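Long-range contacts in uncharacterized conserved protein (Staphylococcus epidermidis, PDB 3FRM), which is of unknown function but carries a GNAT acetyltransferase domain and so probably transfers an acyl group from a coenzyme A thioester: residues 34-40 against 67-73; 128-132 against 166-170; 4-9 against 100-106; 47-53 against 80-86. One frame throughout, in Å; residues are numbered along the deposited sequence.

Interaction 1 of 4, residues 34-40 against 67-73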
# COMPACT_ATOMS: atom_id res chain seq x y z
N PRO A 34 21.40 -4.28 19.98
CA PRO A 34 20.96 -2.88 20.02
C PRO A 34 20.68 -2.30 18.63
O PRO A 34 20.08 -1.23 18.53
CB PRO A 34 22.12 -2.18 20.70
CG PRO A 34 23.34 -3.03 20.28
CD PRO A 34 22.84 -4.45 20.20
N LEU A 35 21.04 -3.02 17.57
CA LEU A 35 20.84 -2.56 16.23
C LEU A 35 19.50 -2.90 15.61
O LEU A 35 19.20 -2.33 14.57
CB LEU A 35 21.98 -3.00 15.31
CG LEU A 35 23.39 -2.40 15.55
CD1 LEU A 35 23.38 -0.90 15.82
CD2 LEU A 35 24.13 -3.14 16.64
N LYS A 36 18.69 -3.79 16.21
CA LYS A 36 17.30 -4.07 15.72
C LYS A 36 16.33 -2.94 16.05
O LYS A 36 15.98 -2.77 17.21
CB LYS A 36 16.71 -5.39 16.25
CG LYS A 36 17.41 -6.62 15.70
CD LYS A 36 16.83 -7.98 16.18
CE LYS A 36 15.36 -8.22 15.72
NZ LYS A 36 15.22 -7.96 14.26
N TYR A 37 15.89 -2.20 15.04
CA TYR A 37 15.01 -1.05 15.28
C TYR A 37 13.68 -1.44 15.90
O TYR A 37 13.21 -0.72 16.77
CB TYR A 37 14.73 -0.27 14.00
CG TYR A 37 15.96 0.32 13.36
CD1 TYR A 37 17.08 0.54 14.10
CD2 TYR A 37 15.98 0.68 12.02
CE1 TYR A 37 18.22 1.07 13.52
CE2 TYR A 37 17.10 1.28 11.44
CZ TYR A 37 18.22 1.44 12.19
OH TYR A 37 19.34 2.02 11.65
N ALA A 38 13.07 -2.55 15.49
CA ALA A 38 11.76 -2.97 16.05
C ALA A 38 11.73 -3.48 17.52
O ALA A 38 10.63 -3.58 18.12
CB ALA A 38 11.02 -4.03 15.08
N SER A 39 12.90 -3.85 18.07
CA SER A 39 13.03 -4.32 19.44
C SER A 39 13.49 -3.19 20.37
O SER A 39 13.60 -3.40 21.57
CB SER A 39 14.08 -5.43 19.51
OG SER A 39 14.02 -6.26 18.37
N ASN A 40 13.79 -2.01 19.82
CA ASN A 40 14.28 -0.91 20.63
C ASN A 40 13.46 0.38 20.39
O ASN A 40 13.75 1.19 19.51
CB ASN A 40 15.78 -0.69 20.42
CG ASN A 40 16.65 -1.94 20.82
OD1 ASN A 40 16.94 -2.14 22.00
ND2 ASN A 40 17.10 -2.73 19.83
N GLN A 67 23.63 1.56 25.23
CA GLN A 67 23.79 0.19 24.76
C GLN A 67 24.28 0.18 23.32
O GLN A 67 24.20 -0.84 22.67
CB GLN A 67 22.47 -0.65 24.90
CG GLN A 67 21.26 -0.14 24.09
CD GLN A 67 19.99 -1.04 24.15
OE1 GLN A 67 19.72 -1.71 25.16
NE2 GLN A 67 19.19 -1.03 23.07
N SER A 68 24.78 1.32 22.81
CA SER A 68 25.26 1.36 21.44
C SER A 68 24.17 1.10 20.39
O SER A 68 24.44 0.45 19.37
CB SER A 68 26.39 0.32 21.26
OG SER A 68 27.51 0.62 22.10
N SER A 69 22.94 1.54 20.67
CA SER A 69 21.86 1.70 19.71
C SER A 69 21.98 3.14 19.17
O SER A 69 22.30 4.07 19.93
CB SER A 69 20.54 1.60 20.46
OG SER A 69 20.07 0.25 20.60
N TYR A 70 21.76 3.36 17.88
CA TYR A 70 22.06 4.69 17.32
C TYR A 70 20.87 5.36 16.65
O TYR A 70 21.05 6.42 16.03
CB TYR A 70 23.27 4.66 16.38
CG TYR A 70 24.49 4.05 17.03
CD1 TYR A 70 25.14 4.69 18.09
CD2 TYR A 70 24.99 2.81 16.58
CE1 TYR A 70 26.24 4.14 18.69
CE2 TYR A 70 26.10 2.24 17.16
CZ TYR A 70 26.71 2.92 18.22
OH TYR A 70 27.78 2.33 18.80
N HIS A 71 19.68 4.79 16.82
CA HIS A 71 18.51 5.31 16.18
C HIS A 71 17.54 5.83 17.25
O HIS A 71 17.78 5.68 18.44
CB HIS A 71 17.87 4.17 15.43
CG HIS A 71 17.30 3.14 16.34
ND1 HIS A 71 18.07 2.14 16.89
CD2 HIS A 71 16.04 2.99 16.84
CE1 HIS A 71 17.29 1.39 17.67
NE2 HIS A 71 16.06 1.88 17.65
N LEU A 72 16.39 6.37 16.81
CA LEU A 72 15.35 6.79 17.70
C LEU A 72 14.01 6.37 17.10
O LEU A 72 13.82 6.47 15.90
CB LEU A 72 15.37 8.32 17.86
CG LEU A 72 16.49 9.09 18.49
CD1 LEU A 72 15.97 10.53 18.78
CD2 LEU A 72 16.91 8.43 19.78
N SER A 73 13.06 5.93 17.93
CA SER A 73 11.80 5.55 17.39
C SER A 73 10.61 5.51 18.39
O SER A 73 10.78 5.16 19.53
CB SER A 73 11.96 4.25 16.63
OG SER A 73 12.11 3.18 17.50
O HOH W 1 20.58 1.35 16.50
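H71 and Y37 meet ring against ring: CD1 of Y37 lies over one face of the imidazole near its rim, 3.4 Å from H71 ND1, and the planes are inclined at 49°. A chi1 of 69° sets H71 CG between its backbone N and carbonyl carbon, carrying the ring to Y37 and N40. The imidazole edges are polar. In its plane the backbone O of N40 takes the NE2 hydrogen on a lone pair (H71 NE2 to N40 O 3.0 Å, 164°). A water lies 2.7 Å from H71 ND1; it accepts from Y70 N and donates weakly to P34 O. The NE2 bond, with this water, would tend to hold the ring's rotation. The amides of N40 and Q67 stand almost perpendicular. Q67 NE2 reaches N40 OD1 at 2.7 Å from above the carbonyl plane of N40, and its second hydrogen goes to S69 OG at 2.9 Å. S69 OG then donates to P34 O over a short 2.5 Å. L30 N is a further donor to N40 OD1. S68, with positive phi, ends helix 50-66 in a Schellman motif. H64 of that helix meets the H71 ring, and its ND1 is hydrogen-bonded to H71 O, while Y37 is flanked by F143 and Y147, and L35 and K36 lean on helix 145-158. L72 and S73 enter the sheet as strand 72-75, between strands 41-44 and 241-251.

Interaction 2 of 4, residues 128-132 against 166-170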
# COMPACT_ATOMS: atom_id res chain seq x y z
N ASN A 128 15.93 -27.46 7.53
CA ASN A 128 15.59 -26.62 6.41
C ASN A 128 15.78 -25.16 6.69
O ASN A 128 15.51 -24.36 5.82
CB ASN A 128 14.16 -26.91 5.91
CG ASN A 128 13.11 -26.68 6.97
OD1 ASN A 128 13.36 -26.06 8.01
ND2 ASN A 128 11.95 -27.17 6.72
N ILE A 129 16.31 -24.79 7.86
CA ILE A 129 16.48 -23.36 8.25
C ILE A 129 17.14 -22.47 7.21
O ILE A 129 16.84 -21.25 7.13
CB ILE A 129 17.22 -23.18 9.61
CG1 ILE A 129 17.29 -21.70 10.02
CG2 ILE A 129 18.65 -23.67 9.54
CD1 ILE A 129 15.92 -20.92 9.93
N ASN A 130 18.10 -23.04 6.47
CA ASN A 130 18.83 -22.31 5.43
C ASN A 130 17.95 -22.00 4.22
O ASN A 130 18.17 -20.98 3.54
CB ASN A 130 20.10 -23.04 4.98
CG ASN A 130 21.31 -22.80 5.91
OD1 ASN A 130 21.88 -23.75 6.42
ND2 ASN A 130 21.70 -21.53 6.15
N ASP A 131 16.96 -22.85 3.92
CA ASP A 131 16.01 -22.56 2.89
C ASP A 131 15.15 -21.39 3.30
O ASP A 131 14.73 -20.61 2.47
CB ASP A 131 15.08 -23.76 2.61
CG ASP A 131 15.79 -24.91 1.92
OD1 ASP A 131 15.31 -26.05 2.10
OD2 ASP A 131 16.81 -24.69 1.21
N TYR A 132 14.82 -21.30 4.58
CA TYR A 132 14.02 -20.20 5.05
C TYR A 132 14.83 -18.90 4.82
O TYR A 132 14.37 -17.95 4.19
CB TYR A 132 13.65 -20.42 6.53
CG TYR A 132 13.08 -19.22 7.22
CD1 TYR A 132 11.71 -19.08 7.36
CD2 TYR A 132 13.91 -18.21 7.76
CE1 TYR A 132 11.15 -17.99 8.00
CE2 TYR A 132 13.35 -17.04 8.43
CZ TYR A 132 11.94 -16.97 8.52
OH TYR A 132 11.29 -15.89 9.12
N ARG A 166 7.94 -21.05 12.29
CA ARG A 166 8.19 -20.57 10.94
C ARG A 166 7.87 -21.58 9.85
O ARG A 166 8.01 -22.80 10.04
CB ARG A 166 9.63 -20.09 10.82
CG ARG A 166 9.95 -18.96 11.75
CD ARG A 166 11.44 -18.90 11.97
NE ARG A 166 11.83 -17.64 12.56
CZ ARG A 166 12.02 -17.43 13.85
NH1 ARG A 166 11.88 -18.43 14.72
NH2 ARG A 166 12.33 -16.21 14.25
N LEU A 167 7.41 -21.08 8.71
CA LEU A 167 7.13 -21.93 7.55
C LEU A 167 7.97 -21.64 6.29
O LEU A 167 8.27 -20.52 6.02
CB LEU A 167 5.65 -21.84 7.24
CG LEU A 167 4.81 -22.35 8.42
CD1 LEU A 167 3.33 -22.03 8.23
CD2 LEU A 167 5.03 -23.84 8.68
N VAL A 168 8.33 -22.68 5.53
CA VAL A 168 8.94 -22.51 4.22
C VAL A 168 8.08 -23.32 3.28
O VAL A 168 7.79 -24.49 3.56
CB VAL A 168 10.38 -23.13 4.13
CG1 VAL A 168 10.98 -22.98 2.72
CG2 VAL A 168 11.29 -22.51 5.12
N ALA A 169 7.67 -22.68 2.18
CA ALA A 169 6.97 -23.38 1.11
C ALA A 169 7.96 -23.72 0.00
O ALA A 169 8.90 -22.91 -0.30
CB ALA A 169 5.86 -22.54 0.57
N TYR A 170 7.75 -24.91 -0.59
CA TYR A 170 8.55 -25.35 -1.72
C TYR A 170 7.66 -25.64 -2.89
O TYR A 170 6.60 -26.26 -2.75
CB TYR A 170 9.33 -26.64 -1.43
CG TYR A 170 10.31 -26.58 -0.29
CD1 TYR A 170 11.69 -26.63 -0.53
CD2 TYR A 170 9.88 -26.48 1.04
CE1 TYR A 170 12.63 -26.56 0.50
CE2 TYR A 170 10.81 -26.41 2.09
CZ TYR A 170 12.19 -26.48 1.81
OH TYR A 170 13.10 -26.46 2.84
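Y132, on the first turn of helix 129-136, sets its ring obliquely across the side chain of R166 on strand 165-171. With CG anti to the backbone N (chi1 167°), the tyrosine is directed toward the strand, so that Y132 CE1 stands 3.8 Å from R166 CB and R166 CD rests over one ring face, offset toward the rim (4.0 Å to Y132 CZ). The arginine is extended from CG to NE and runs past the phenol. Its guanidinium plane is almost perpendicular to the ring, at 87°, and has Y132 OH at its edge. V168 fills the middle of the contact. Its CG2, anti to the carbonyl carbon, presses on Y132 CB at 3.5 Å; its CG1, opposite the backbone N, is thereby sent to the other neighbour, with V168 CG1 4.2 Å from D131 CB. At the far end Y170 lifts its hydroxyl to the helix and donates to D131 OD1, which lies in the ring plane at the edge; the carboxylate is turned 80° from that ring. The 2.4 Å separation of Y170 OH and D131 OD1 is very short, and its exact value is doubtful. N128 CB abuts Y170 OH at 3.3 Å. Beyond the contact, Y132 OH bonds to D180 and R166 NH1 to D162, a residue of the sodium site. The two ends differ in chemistry: D131 takes the hydroxyl of Y170, probably as a carboxylate facing an uncharged phenol, whereas the R166 charge is probably balanced by D162 and, weakly and at long range, by D180, and its NE is buried without a hydrogen-bond partner.

Interaction 3 of 4, residues 4-9 against 100-106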
# COMPACT_ATOMS: atom_id res chain seq x y z
N MSE A 4 -13.52 -11.37 17.11
CA MSE A 4 -12.42 -10.87 16.26
C MSE A 4 -12.56 -9.34 16.17
O MSE A 4 -11.60 -8.64 15.89
CB MSE A 4 -12.38 -11.52 14.87
CG MSE A 4 -13.14 -10.76 13.77
SE MSE A 4 -12.48 -10.95 11.90
CE MSE A 4 -13.81 -9.81 10.99
N SER A 5 -13.77 -8.86 16.47
CA SER A 5 -14.08 -7.43 16.64
C SER A 5 -13.20 -6.81 17.72
O SER A 5 -12.55 -5.80 17.48
CB SER A 5 -15.56 -7.23 16.99
OG SER A 5 -16.07 -8.32 17.76
N LYS A 6 -13.16 -7.45 18.89
CA LYS A 6 -12.40 -6.89 20.01
C LYS A 6 -10.88 -6.85 19.81
O LYS A 6 -10.17 -6.20 20.59
CB LYS A 6 -12.80 -7.54 21.35
CG LYS A 6 -12.38 -9.01 21.60
CD LYS A 6 -13.49 -9.87 22.32
CE LYS A 6 -14.45 -9.10 23.27
NZ LYS A 6 -13.79 -8.49 24.48
N ILE A 7 -10.37 -7.48 18.76
CA ILE A 7 -8.92 -7.50 18.60
C ILE A 7 -8.30 -6.09 18.49
O ILE A 7 -8.85 -5.22 17.83
CB ILE A 7 -8.51 -8.42 17.46
CG1 ILE A 7 -8.66 -9.87 17.93
CG2 ILE A 7 -7.04 -8.18 17.04
CD1 ILE A 7 -8.57 -10.88 16.83
N THR A 8 -7.18 -5.86 19.19
CA THR A 8 -6.46 -4.61 19.05
C THR A 8 -4.95 -4.74 18.90
O THR A 8 -4.36 -5.84 18.95
CB THR A 8 -6.73 -3.57 20.20
OG1 THR A 8 -5.77 -3.73 21.26
CG2 THR A 8 -8.16 -3.63 20.74
N PHE A 9 -4.32 -3.60 18.73
CA PHE A 9 -2.88 -3.53 18.65
C PHE A 9 -2.17 -4.18 19.83
O PHE A 9 -1.00 -4.57 19.72
CB PHE A 9 -2.44 -2.09 18.49
CG PHE A 9 -2.28 -1.67 17.04
CD1 PHE A 9 -3.29 -0.93 16.40
CD2 PHE A 9 -1.11 -1.98 16.35
CE1 PHE A 9 -3.15 -0.52 15.06
CE2 PHE A 9 -0.95 -1.59 15.04
CZ PHE A 9 -1.98 -0.87 14.38
N LEU A 100 1.39 2.20 10.79
CA LEU A 100 1.19 0.75 10.90
C LEU A 100 -0.28 0.56 10.77
O LEU A 100 -1.04 1.37 11.28
CB LEU A 100 1.61 0.25 12.26
CG LEU A 100 3.05 -0.15 12.59
CD1 LEU A 100 4.11 0.02 11.44
CD2 LEU A 100 3.48 0.57 13.87
N GLU A 101 -0.68 -0.51 10.10
CA GLU A 101 -2.10 -0.86 9.92
C GLU A 101 -2.36 -2.26 10.46
O GLU A 101 -1.63 -3.22 10.12
CB GLU A 101 -2.43 -0.90 8.45
CG GLU A 101 -2.67 0.46 7.88
CD GLU A 101 -2.64 0.50 6.35
OE1 GLU A 101 -2.96 1.59 5.80
OE2 GLU A 101 -2.31 -0.53 5.69
N LEU A 102 -3.37 -2.37 11.31
CA LEU A 102 -3.76 -3.66 11.82
C LEU A 102 -4.82 -4.33 10.92
O LEU A 102 -5.90 -3.76 10.71
CB LEU A 102 -4.30 -3.53 13.25
CG LEU A 102 -4.83 -4.83 13.88
CD1 LEU A 102 -3.66 -5.80 14.22
CD2 LEU A 102 -5.66 -4.51 15.16
N TYR A 103 -4.50 -5.52 10.39
CA TYR A 103 -5.47 -6.36 9.63
C TYR A 103 -5.91 -7.60 10.37
O TYR A 103 -5.13 -8.26 11.06
CB TYR A 103 -4.92 -6.75 8.24
CG TYR A 103 -4.74 -5.54 7.37
CD1 TYR A 103 -5.81 -5.00 6.67
CD2 TYR A 103 -3.54 -4.85 7.35
CE1 TYR A 103 -5.66 -3.85 5.92
CE2 TYR A 103 -3.37 -3.71 6.58
CZ TYR A 103 -4.44 -3.22 5.85
OH TYR A 103 -4.29 -2.07 5.10
N VAL A 104 -7.18 -7.95 10.19
CA VAL A 104 -7.72 -9.08 10.92
C VAL A 104 -8.52 -9.95 9.99
O VAL A 104 -9.11 -9.45 9.05
CB VAL A 104 -8.59 -8.56 12.09
CG1 VAL A 104 -10.00 -8.19 11.59
CG2 VAL A 104 -8.75 -9.61 13.13
N ILE A 105 -8.54 -11.26 10.24
CA ILE A 105 -9.40 -12.17 9.49
C ILE A 105 -9.82 -13.38 10.34
O ILE A 105 -9.11 -13.75 11.27
CB ILE A 105 -8.75 -12.59 8.17
CG1 ILE A 105 -9.87 -13.14 7.24
CG2 ILE A 105 -7.65 -13.61 8.42
CD1 ILE A 105 -9.46 -13.58 5.81
N GLU A 106 -10.98 -13.97 10.06
CA GLU A 106 -11.41 -15.27 10.71
C GLU A 106 -10.70 -16.42 10.05
O GLU A 106 -10.55 -16.37 8.84
CB GLU A 106 -12.95 -15.51 10.66
CG GLU A 106 -13.75 -14.24 10.35
CD GLU A 106 -14.99 -13.94 11.25
OE1 GLU A 106 -14.97 -12.88 11.95
OE2 GLU A 106 -16.03 -14.70 11.22
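F9 and L102 form the one aromatic element of this contact, a CH-pi approach in which L102 CB sits over a face of the phenyl ring, 4.0 Å from its centroid and 26° off the normal. The carbonyl O of L100 lies instead at the ring edge, near its plane, 3.9 Å from F9 CZ. Aliphatic packing follows along the strand. L102 brings CD2 against the backbone of T8, with L102 CD2 3.8 Å from T8 C. I7, its CD1 carried outward by an extended chi2 of 168°, meets V104 CG2 at 3.9 Å, and the other methyl of V104, CG1, faces the selenium of the selenomethionine M4 at 3.7 Å. The remaining approach is mixed: E106 crosses M4 at about a right angle, bringing OE1 to 3.2 Å from SE. L100, L102 and V104 share the face covered by segment 4-9, to which I222 and V224 of the next strand also contribute, alternating with E101 and Y103, which turn to the other side, where the second subunit packs. Strand 96-105 is inserted antiparallel between strands 221-225 and 241-251 of the later half, an arrangement consistent with strand exchange between two GNAT-like halves.

Interaction 4 of 4, residues 47-53 against 80-86. With SO4 (sulfate ion), chain J.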
# COMPACT_ATOMS: atom_id res chain seq x y z
N MSE A 47 -1.01 10.24 24.00
CA MSE A 47 -0.32 11.30 23.27
C MSE A 47 0.49 12.25 24.11
O MSE A 47 -0.07 12.98 24.90
CB MSE A 47 -1.35 12.16 22.52
CG MSE A 47 -1.64 11.68 21.13
SE MSE A 47 -0.13 11.88 19.84
CE MSE A 47 -1.18 11.11 18.36
N PRO A 48 1.80 12.28 23.90
CA PRO A 48 2.62 13.27 24.56
C PRO A 48 2.31 14.66 24.00
O PRO A 48 2.00 14.77 22.84
CB PRO A 48 4.05 12.85 24.16
CG PRO A 48 3.92 12.16 22.86
CD PRO A 48 2.58 11.43 22.98
N THR A 49 2.39 15.72 24.79
CA THR A 49 2.51 17.04 24.19
C THR A 49 3.90 17.12 23.55
O THR A 49 4.81 16.30 23.83
CB THR A 49 2.49 18.15 25.21
OG1 THR A 49 3.77 18.22 25.86
CG2 THR A 49 1.40 17.92 26.22
N MSE A 50 4.04 18.13 22.72
CA MSE A 50 5.28 18.46 22.07
C MSE A 50 6.40 18.52 23.07
O MSE A 50 7.43 17.93 22.82
CB MSE A 50 5.14 19.76 21.32
CG MSE A 50 5.98 19.85 20.07
SE MSE A 50 7.39 21.16 20.33
CE MSE A 50 6.60 22.88 19.86
N ASN A 51 6.19 19.18 24.21
CA ASN A 51 7.23 19.33 25.26
C ASN A 51 7.61 18.04 25.94
O ASN A 51 8.77 17.80 26.18
CB ASN A 51 6.74 20.29 26.36
CG ASN A 51 6.53 21.69 25.85
OD1 ASN A 51 7.33 22.20 25.07
ND2 ASN A 51 5.45 22.36 26.32
N GLN A 52 6.60 17.22 26.25
CA GLN A 52 6.79 15.87 26.72
C GLN A 52 7.66 15.11 25.74
O GLN A 52 8.65 14.49 26.13
CB GLN A 52 5.46 15.13 26.77
CG GLN A 52 4.94 14.77 28.12
CD GLN A 52 5.93 14.13 29.09
OE1 GLN A 52 5.62 14.00 30.27
NE2 GLN A 52 7.09 13.71 28.61
N TRP A 53 7.29 15.15 24.46
CA TRP A 53 8.01 14.42 23.43
C TRP A 53 9.48 14.77 23.38
O TRP A 53 10.32 13.89 23.15
CB TRP A 53 7.35 14.55 22.01
CG TRP A 53 8.05 13.68 20.97
CD1 TRP A 53 8.11 12.30 20.96
CD2 TRP A 53 8.82 14.12 19.83
NE1 TRP A 53 8.86 11.87 19.89
CE2 TRP A 53 9.30 12.95 19.18
CE3 TRP A 53 9.12 15.37 19.29
CZ2 TRP A 53 10.10 13.00 18.03
CZ3 TRP A 53 9.90 15.42 18.13
CH2 TRP A 53 10.38 14.22 17.50
N GLU A 80 -4.97 7.28 16.82
CA GLU A 80 -4.86 8.71 17.11
C GLU A 80 -3.97 9.44 16.10
O GLU A 80 -2.87 9.00 15.85
CB GLU A 80 -4.34 8.89 18.53
CG GLU A 80 -5.46 8.61 19.58
CD GLU A 80 -5.00 8.76 21.02
OE1 GLU A 80 -4.32 9.75 21.36
OE2 GLU A 80 -5.33 7.87 21.83
N LYS A 81 -4.52 10.51 15.51
CA LYS A 81 -3.85 11.53 14.69
C LYS A 81 -3.01 12.41 15.59
O LYS A 81 -3.45 12.71 16.67
CB LYS A 81 -4.90 12.45 14.03
CG LYS A 81 -5.85 11.78 12.99
CD LYS A 81 -5.04 11.07 11.86
CE LYS A 81 -4.42 12.04 10.85
NZ LYS A 81 -5.45 12.90 10.17
N ILE A 82 -1.83 12.80 15.14
CA ILE A 82 -0.86 13.63 15.89
C ILE A 82 -1.10 15.13 15.69
O ILE A 82 -1.41 15.58 14.59
CB ILE A 82 0.55 13.31 15.39
CG1 ILE A 82 0.74 11.80 15.32
CG2 ILE A 82 1.64 13.90 16.25
CD1 ILE A 82 2.15 11.41 14.74
N ASP A 83 -0.95 15.92 16.74
CA ASP A 83 -1.25 17.32 16.56
C ASP A 83 -0.24 17.96 15.60
O ASP A 83 0.92 17.51 15.48
CB ASP A 83 -1.29 18.07 17.89
CG ASP A 83 -1.59 19.54 17.70
OD1 ASP A 83 -0.61 20.32 17.69
OD2 ASP A 83 -2.79 19.92 17.49
N GLU A 84 -0.69 18.99 14.91
CA GLU A 84 0.12 19.73 13.97
C GLU A 84 1.48 20.17 14.54
O GLU A 84 2.55 19.97 13.94
CB GLU A 84 -0.64 20.96 13.50
CG GLU A 84 0.12 21.67 12.39
CD GLU A 84 -0.17 23.14 12.33
OE1 GLU A 84 -1.38 23.51 12.17
OE2 GLU A 84 0.82 23.93 12.45
N VAL A 85 1.43 20.74 15.73
CA VAL A 85 2.59 21.32 16.33
C VAL A 85 3.70 20.27 16.56
O VAL A 85 4.93 20.56 16.35
CB VAL A 85 2.18 22.04 17.60
CG1 VAL A 85 3.41 22.67 18.27
CG2 VAL A 85 1.12 23.12 17.26
N LEU A 86 3.26 19.05 16.92
CA LEU A 86 4.16 17.96 17.18
C LEU A 86 4.65 17.35 15.86
O LEU A 86 5.83 16.97 15.73
CB LEU A 86 3.48 16.94 18.09
CG LEU A 86 4.19 15.58 18.28
CD1 LEU A 86 5.55 15.80 18.84
CD2 LEU A 86 3.44 14.66 19.19
S SO4 J . -5.19 13.71 6.58
O1 SO4 J . -5.15 12.29 6.27
O2 SO4 J . -4.49 13.95 7.84
O3 SO4 J . -4.52 14.47 5.52
O4 SO4 J . -6.55 14.25 6.58
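Two capped helix starts meet here, the first turns of helices 50-66 and 84-92, together with the loops that lead into them. L86 occupies the middle of the contact. A chi1 of 169° carries its branch toward segment 47-53, and chi2 of 58° parts the methyls: L86 CD1 reaches the indole of W53, 3.6 Å from CE3, and L86 CD2 lies 3.9 Å from P48 O. M50, a selenomethionine bent at both chi2 and chi3, wraps past L86 and places its terminal CE on V85 CG1 at 3.6 Å, the two side chains crossing at about a right angle. Upstream, the selenomethionine M47 slides past E80, with CG beside the carboxylate oxygen OE1, and tucks CE against I82, 3.7 Å from CG1. Both helices are N-capped by side chains. T49 OG1 accepts from Q52 N in an almost linear bond (3.0 Å, 176°); D83 OD1 accepts from V85 N, which comes from above the carboxylate plane. W53 continues inward, edge-to-face with F74 and F95. K81 turns away toward a sulfate, probably from the crystallisation liquor, that G203, G205 and S206 of the second subunit hold through their backbone N atoms, with R237 of that subunit. Those glycines belong to a QxxGxG sequence, so by analogy with GNAT enzymes the ion sits where the coenzyme A pyrophosphate would be expected. K81 NZ donates to sulfate O2 at 2.7 Å.

Interactions 1, 2 and 3 all reach the one mixed sheet, but at separate places: their centres are 27 to 28 Å apart, and 1 and 3 lie on opposite sides of the chain's centre. Interactions 1 and 4 are tied more closely, since helix 50-66 starts in 4 and ends immediately before segment 67-73 of 1; their nearest atoms are about 6 Å apart. Interactions 3 and 4 both touch the second subunit, and 4 reaches the sulfate in what is probably that subunit's coenzyme A pyrophosphate loop. Interaction 2, whose segment 166-170 belongs to the GNAT domain, lies beside the sodium site (about 4 Å from the R166 side chain) and farthest from interaction 4, their centres 43 Å apart.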